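Local coordinates for hypothetical protein Atu2299 (Agrobacterium tumefaciens, PDB 2HLY) that is of unknown function but belongs to the DUF2026 family, grouped with the papain-like (CA clan) cysteine peptidases, so a related fold is likely, at residues K51-Y63 / F88-D100. Residues are numbered along the deposited sequence; the frame is centred on the assembly and turned at random.
Sequences KVKAVPKGGLAAY and FHCWVEADGWAID
Lys57 and Glu93 meet on one face of an antiparallel strand pair, where one carboxylate holds a lysine of the neighbouring strand and an indole of its own. Lys57 NZ reaches Glu93 OE1 at 2.9 Å in a salt bridge, coming from above the carboxylate plane, the two side chains crossing at about a right angle. Trp91 NE1 points almost straight at Glu93 OE2 (2.9 Å, 175°), and this acceptor lies in the indole plane. The indole leans over the partner strand because its CG sits between backbone N and carbonyl carbon (chi1 59°). One face thus covers Lys57 O and Gly58, whose CA makes a CH-pi contact 4.2 Å from the centroid of the six-membered ring.

Paired backbone bonds join Val55 to Glu93 and Lys57 to Trp91. At Gly59 the pairing with His89 becomes uneven, Gly59 N to His89 O at 3.0 Å but His89 N to Gly59 O weak, and Phe88 packs over Gly59 O. The chain turns a corner here, which brings Ala61 CB to His89 CD2 (3.8 Å). Tyr63 OH lies 2.6 Å from Asp100 OD2 in a weak contact, its stronger partner being the hydroxyl of Tyr142. His89 NE2 meets the syn lone pair of Asp100 OD2 at 2.7 Å, a His-carboxylate pair whose in-plane acceptor would help hold the imidazole's rotation.

A water bridges Lys53 O and Asp95 N. Strands 89-94 and 97-100 form a beta hairpin closed by a type I' turn, with 54-58 added as edge strand. Helix 31-50 packs against Ala54 and Cys90, and strand 60-65 pairs with 68-72 and 140-144 in a second sheet.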
loop_
_atom_site.group_PDB
_atom_site.type_symbol
_atom_site.label_atom_id
_atom_site.label_comp_id
_atom_site.label_asym_id
_atom_site.label_seq_id
_atom_site.Cartn_x
_atom_site.Cartn_y
_atom_site.Cartn_z
ATOM N N LYS A 51 -3.406 15.379 -7.110
ATOM C CA LYS A 51 -3.344 16.714 -6.498
ATOM C C LYS A 51 -4.119 16.756 -5.202
ATOM O O LYS A 51 -4.809 17.733 -4.905
ATOM C CB LYS A 51 -3.875 17.796 -7.453
ATOM C CG LYS A 51 -3.354 17.682 -8.870
ATOM C CD LYS A 51 -1.858 17.849 -8.933
ATOM C CE LYS A 51 -1.476 19.321 -9.030
ATOM N NZ LYS A 51 -0.001 19.474 -9.080
ATOM N N VAL A 52 -4.023 15.676 -4.444
ATOM C CA VAL A 52 -4.615 15.639 -3.119
ATOM C C VAL A 52 -3.506 15.534 -2.098
ATOM O O VAL A 52 -2.414 15.058 -2.393
ATOM C CB VAL A 52 -5.589 14.451 -2.973
ATOM C CG1 VAL A 52 -6.804 14.650 -3.888
ATOM C CG2 VAL A 52 -4.880 13.129 -3.297
ATOM N N LYS A 53 -3.777 15.994 -0.885
ATOM C CA LYS A 53 -2.856 15.718 0.193
ATOM C C LYS A 53 -3.051 14.239 0.483
ATOM O O LYS A 53 -4.183 13.734 0.566
ATOM C CB LYS A 53 -3.122 16.603 1.413
ATOM C CG LYS A 53 -2.391 17.944 1.361
ATOM C CD LYS A 53 -3.026 18.920 0.379
ATOM C CE LYS A 53 -2.470 20.333 0.565
ATOM N NZ LYS A 53 -1.145 20.522 -0.108
ATOM N N ALA A 54 -1.946 13.524 0.490
ATOM C CA ALA A 54 -1.966 12.100 0.792
ATOM C C ALA A 54 -0.841 11.901 1.774
ATOM O O ALA A 54 0.297 12.316 1.524
ATOM C CB ALA A 54 -1.720 11.289 -0.463
ATOM N N VAL A 55 -1.164 11.281 2.900
ATOM C CA VAL A 55 -0.219 11.166 4.008
ATOM C C VAL A 55 -0.059 9.684 4.341
ATOM O O VAL A 55 -1.044 9.019 4.641
ATOM C CB VAL A 55 -0.737 11.925 5.270
ATOM C CG1 VAL A 55 0.266 11.839 6.414
ATOM C CG2 VAL A 55 -1.037 13.410 4.939
ATOM N N PRO A 56 1.175 9.166 4.290
ATOM C CA PRO A 56 1.407 7.800 4.780
ATOM C C PRO A 56 1.370 7.823 6.294
ATOM O O PRO A 56 1.903 8.760 6.913
ATOM C CB PRO A 56 2.811 7.461 4.283
ATOM C CG PRO A 56 3.447 8.764 3.981
ATOM C CD PRO A 56 2.409 9.818 3.805
ATOM N N LYS A 57 0.726 6.818 6.883
ATOM C CA LYS A 57 0.664 6.679 8.340
ATOM C C LYS A 57 0.944 5.233 8.669
ATOM O O LYS A 57 0.827 4.367 7.805
ATOM C CB LYS A 57 -0.714 7.081 8.848
ATOM C CG LYS A 57 -0.959 8.560 8.690
ATOM C CD LYS A 57 -2.110 8.987 9.532
ATOM C CE LYS A 57 -2.240 10.478 9.533
ATOM N NZ LYS A 57 -3.491 10.817 10.255
ATOM N N GLY A 58 1.351 4.965 9.902
ATOM C CA GLY A 58 1.608 3.590 10.319
ATOM C C GLY A 58 1.249 3.374 11.774
ATOM O O GLY A 58 1.092 4.326 12.529
ATOM N N GLY A 59 1.082 2.107 12.131
ATOM C CA GLY A 59 0.872 1.707 13.515
ATOM C C GLY A 59 0.226 0.343 13.503
ATOM O O GLY A 59 0.731 -0.590 12.860
ATOM N N LEU A 60 -0.889 0.245 14.216
ATOM C CA LEU A 60 -1.660 -0.998 14.293
ATOM C C LEU A 60 -2.771 -0.949 13.240
ATOM O O LEU A 60 -3.452 0.071 13.096
ATOM C CB LEU A 60 -2.262 -1.150 15.701
ATOM C CG LEU A 60 -3.073 -2.415 15.953
ATOM C CD1 LEU A 60 -2.919 -2.871 17.403
ATOM C CD2 LEU A 60 -4.553 -2.232 15.561
ATOM N N ALA A 61 -2.943 -2.043 12.496
ATOM C CA ALA A 61 -4.006 -2.102 11.480
ATOM C C ALA A 61 -4.665 -3.471 11.506
ATOM O O ALA A 61 -3.994 -4.485 11.725
ATOM C CB ALA A 61 -3.466 -1.806 10.090
ATOM N N ALA A 62 -5.975 -3.491 11.305
ATOM C CA ALA A 62 -6.719 -4.754 11.264
ATOM C C ALA A 62 -7.813 -4.654 10.230
ATOM O O ALA A 62 -8.414 -3.597 10.082
ATOM C CB ALA A 62 -7.316 -5.060 12.614
ATOM N N TYR A 63 -8.068 -5.756 9.528
ATOM C CA TYR A 63 -9.071 -5.786 8.470
ATOM C C TYR A 63 -9.904 -7.045 8.586
ATOM O O TYR A 63 -9.359 -8.111 8.884
ATOM C CB TYR A 63 -8.377 -5.881 7.114
ATOM C CG TYR A 63 -7.551 -4.689 6.742
ATOM C CD1 TYR A 63 -8.172 -3.549 6.219
ATOM C CD2 TYR A 63 -6.149 -4.711 6.860
ATOM C CE1 TYR A 63 -7.423 -2.433 5.851
ATOM C CE2 TYR A 63 -5.387 -3.588 6.494
ATOM C CZ TYR A 63 -6.039 -2.464 5.986
ATOM O OH TYR A 63 -5.326 -1.346 5.604
ATOM N N PHE A 88 4.347 -4.376 12.187
ATOM C CA PHE A 88 4.049 -2.961 11.947
ATOM C C PHE A 88 3.481 -2.809 10.533
ATOM O O PHE A 88 3.934 -3.479 9.600
ATOM C CB PHE A 88 5.320 -2.136 12.069
ATOM C CG PHE A 88 5.072 -0.663 12.126
ATOM C CD1 PHE A 88 4.714 -0.075 13.330
ATOM C CD2 PHE A 88 5.200 0.127 10.990
ATOM C CE1 PHE A 88 4.482 1.283 13.410
ATOM C CE2 PHE A 88 4.964 1.505 11.065
ATOM C CZ PHE A 88 4.595 2.064 12.278
ATOM N N HIS A 89 2.490 -1.934 10.380
ATOM C CA HIS A 89 1.852 -1.755 9.078
ATOM C C HIS A 89 1.575 -0.290 8.759
ATOM O O HIS A 89 1.252 0.484 9.657
ATOM C CB HIS A 89 0.556 -2.560 9.021
ATOM C CG HIS A 89 -0.015 -2.682 7.646
ATOM N ND1 HIS A 89 0.567 -3.471 6.677
ATOM C CD2 HIS A 89 -1.105 -2.118 7.075
ATOM C CE1 HIS A 89 -0.148 -3.392 5.565
ATOM N NE2 HIS A 89 -1.168 -2.580 5.783
ATOM N N CYS A 90 1.733 0.083 7.484
ATOM C CA CYS A 90 1.459 1.446 7.021
ATOM C C CYS A 90 0.307 1.455 6.040
ATOM O O CYS A 90 0.080 0.458 5.335
ATOM C CB CYS A 90 2.677 2.024 6.303
ATOM S SG CYS A 90 4.089 2.259 7.379
ATOM N N TRP A 91 -0.363 2.593 5.959
ATOM C CA TRP A 91 -1.458 2.811 4.997
ATOM C C TRP A 91 -1.400 4.271 4.529
ATOM O O TRP A 91 -0.500 5.022 4.928
ATOM C CB TRP A 91 -2.801 2.501 5.651
ATOM C CG TRP A 91 -3.083 3.337 6.849
ATOM C CD1 TRP A 91 -3.750 4.526 6.891
ATOM C CD2 TRP A 91 -2.701 3.042 8.202
ATOM N NE1 TRP A 91 -3.811 4.992 8.180
ATOM C CE2 TRP A 91 -3.169 4.102 9.006
ATOM C CE3 TRP A 91 -2.021 1.979 8.806
ATOM C CZ2 TRP A 91 -2.975 4.135 10.392
ATOM C CZ3 TRP A 91 -1.814 2.013 10.185
ATOM C CH2 TRP A 91 -2.304 3.078 10.963
ATOM N N VAL A 92 -2.353 4.679 3.688
ATOM C CA VAL A 92 -2.406 6.063 3.221
ATOM C C VAL A 92 -3.738 6.668 3.633
ATOM O O VAL A 92 -4.768 5.988 3.590
ATOM C CB VAL A 92 -2.268 6.132 1.685
ATOM C CG1 VAL A 92 -2.370 7.574 1.203
ATOM C CG2 VAL A 92 -0.925 5.569 1.281
ATOM N N GLU A 93 -3.697 7.934 4.059
ATOM C CA GLU A 93 -4.902 8.714 4.305
ATOM C C GLU A 93 -4.876 9.871 3.321
ATOM O O GLU A 93 -3.928 10.653 3.302
ATOM C CB GLU A 93 -4.923 9.192 5.749
ATOM C CG GLU A 93 -4.986 7.999 6.697
ATOM C CD GLU A 93 -5.241 8.367 8.138
ATOM O OE1 GLU A 93 -5.405 9.578 8.434
ATOM O OE2 GLU A 93 -5.260 7.426 8.962
ATOM N N ALA A 94 -5.890 9.946 2.464
ATOM C CA ALA A 94 -5.887 10.966 1.414
ATOM C C ALA A 94 -7.284 11.471 1.156
ATOM O O ALA A 94 -8.152 10.694 0.779
ATOM C CB ALA A 94 -5.304 10.393 0.128
ATOM N N ASP A 95 -7.497 12.774 1.350
ATOM C CA ASP A 95 -8.785 13.391 1.015
ATOM C C ASP A 95 -9.925 12.673 1.746
ATOM O O ASP A 95 -11.045 12.557 1.215
ATOM C CB ASP A 95 -9.002 13.317 -0.508
ATOM C CG ASP A 95 -9.534 14.612 -1.103
ATOM O OD1 ASP A 95 -9.452 15.666 -0.437
ATOM O OD2 ASP A 95 -10.020 14.568 -2.255
ATOM N N GLY A 96 -9.624 12.181 2.949
ATOM C CA GLY A 96 -10.588 11.464 3.785
ATOM C C GLY A 96 -10.609 9.955 3.576
ATOM O O GLY A 96 -11.124 9.224 4.433
ATOM N N TRP A 97 -10.027 9.487 2.472
ATOM C CA TRP A 97 -10.015 8.061 2.136
ATOM C C TRP A 97 -8.884 7.322 2.833
ATOM O O TRP A 97 -7.769 7.846 2.930
ATOM C CB TRP A 97 -9.870 7.844 0.604
ATOM C CG TRP A 97 -11.070 8.299 -0.133
ATOM C CD1 TRP A 97 -11.322 9.566 -0.601
ATOM C CD2 TRP A 97 -12.241 7.528 -0.407
ATOM N NE1 TRP A 97 -12.571 9.607 -1.194
ATOM C CE2 TRP A 97 -13.159 8.374 -1.073
ATOM C CE3 TRP A 97 -12.596 6.198 -0.177
ATOM C CZ2 TRP A 97 -14.421 7.926 -1.498
ATOM C CZ3 TRP A 97 -13.857 5.759 -0.598
ATOM C CH2 TRP A 97 -14.744 6.623 -1.254
ATOM N N ALA A 98 -9.189 6.120 3.307
ATOM C CA ALA A 98 -8.164 5.152 3.732
ATOM C C ALA A 98 -7.876 4.281 2.520
ATOM O O ALA A 98 -8.789 3.639 1.959
ATOM C CB ALA A 98 -8.689 4.289 4.866
ATOM N N ILE A 99 -6.611 4.264 2.106
ATOM C CA ILE A 99 -6.200 3.450 0.986
ATOM C C ILE A 99 -5.012 2.593 1.407
ATOM O O ILE A 99 -4.027 3.105 1.947
ATOM C CB ILE A 99 -5.832 4.312 -0.242
ATOM C CG1 ILE A 99 -6.984 5.285 -0.549
ATOM C CG2 ILE A 99 -5.597 3.404 -1.446
ATOM C CD1 ILE A 99 -6.721 6.291 -1.638
ATOM N N ASP A 100 -5.121 1.289 1.172
ATOM C CA ASP A 100 -3.998 0.403 1.460
ATOM C C ASP A 100 -3.584 -0.226 0.141
ATOM O O ASP A 100 -4.188 -1.204 -0.313
ATOM C CB ASP A 100 -4.380 -0.656 2.504
ATOM C CG ASP A 100 -3.179 -1.391 3.042
ATOM O OD1 ASP A 100 -2.169 -1.501 2.302
ATOM O OD2 ASP A 100 -3.235 -1.837 4.216
HETATM O O HOH W 1 -5.673 14.775 2.388
#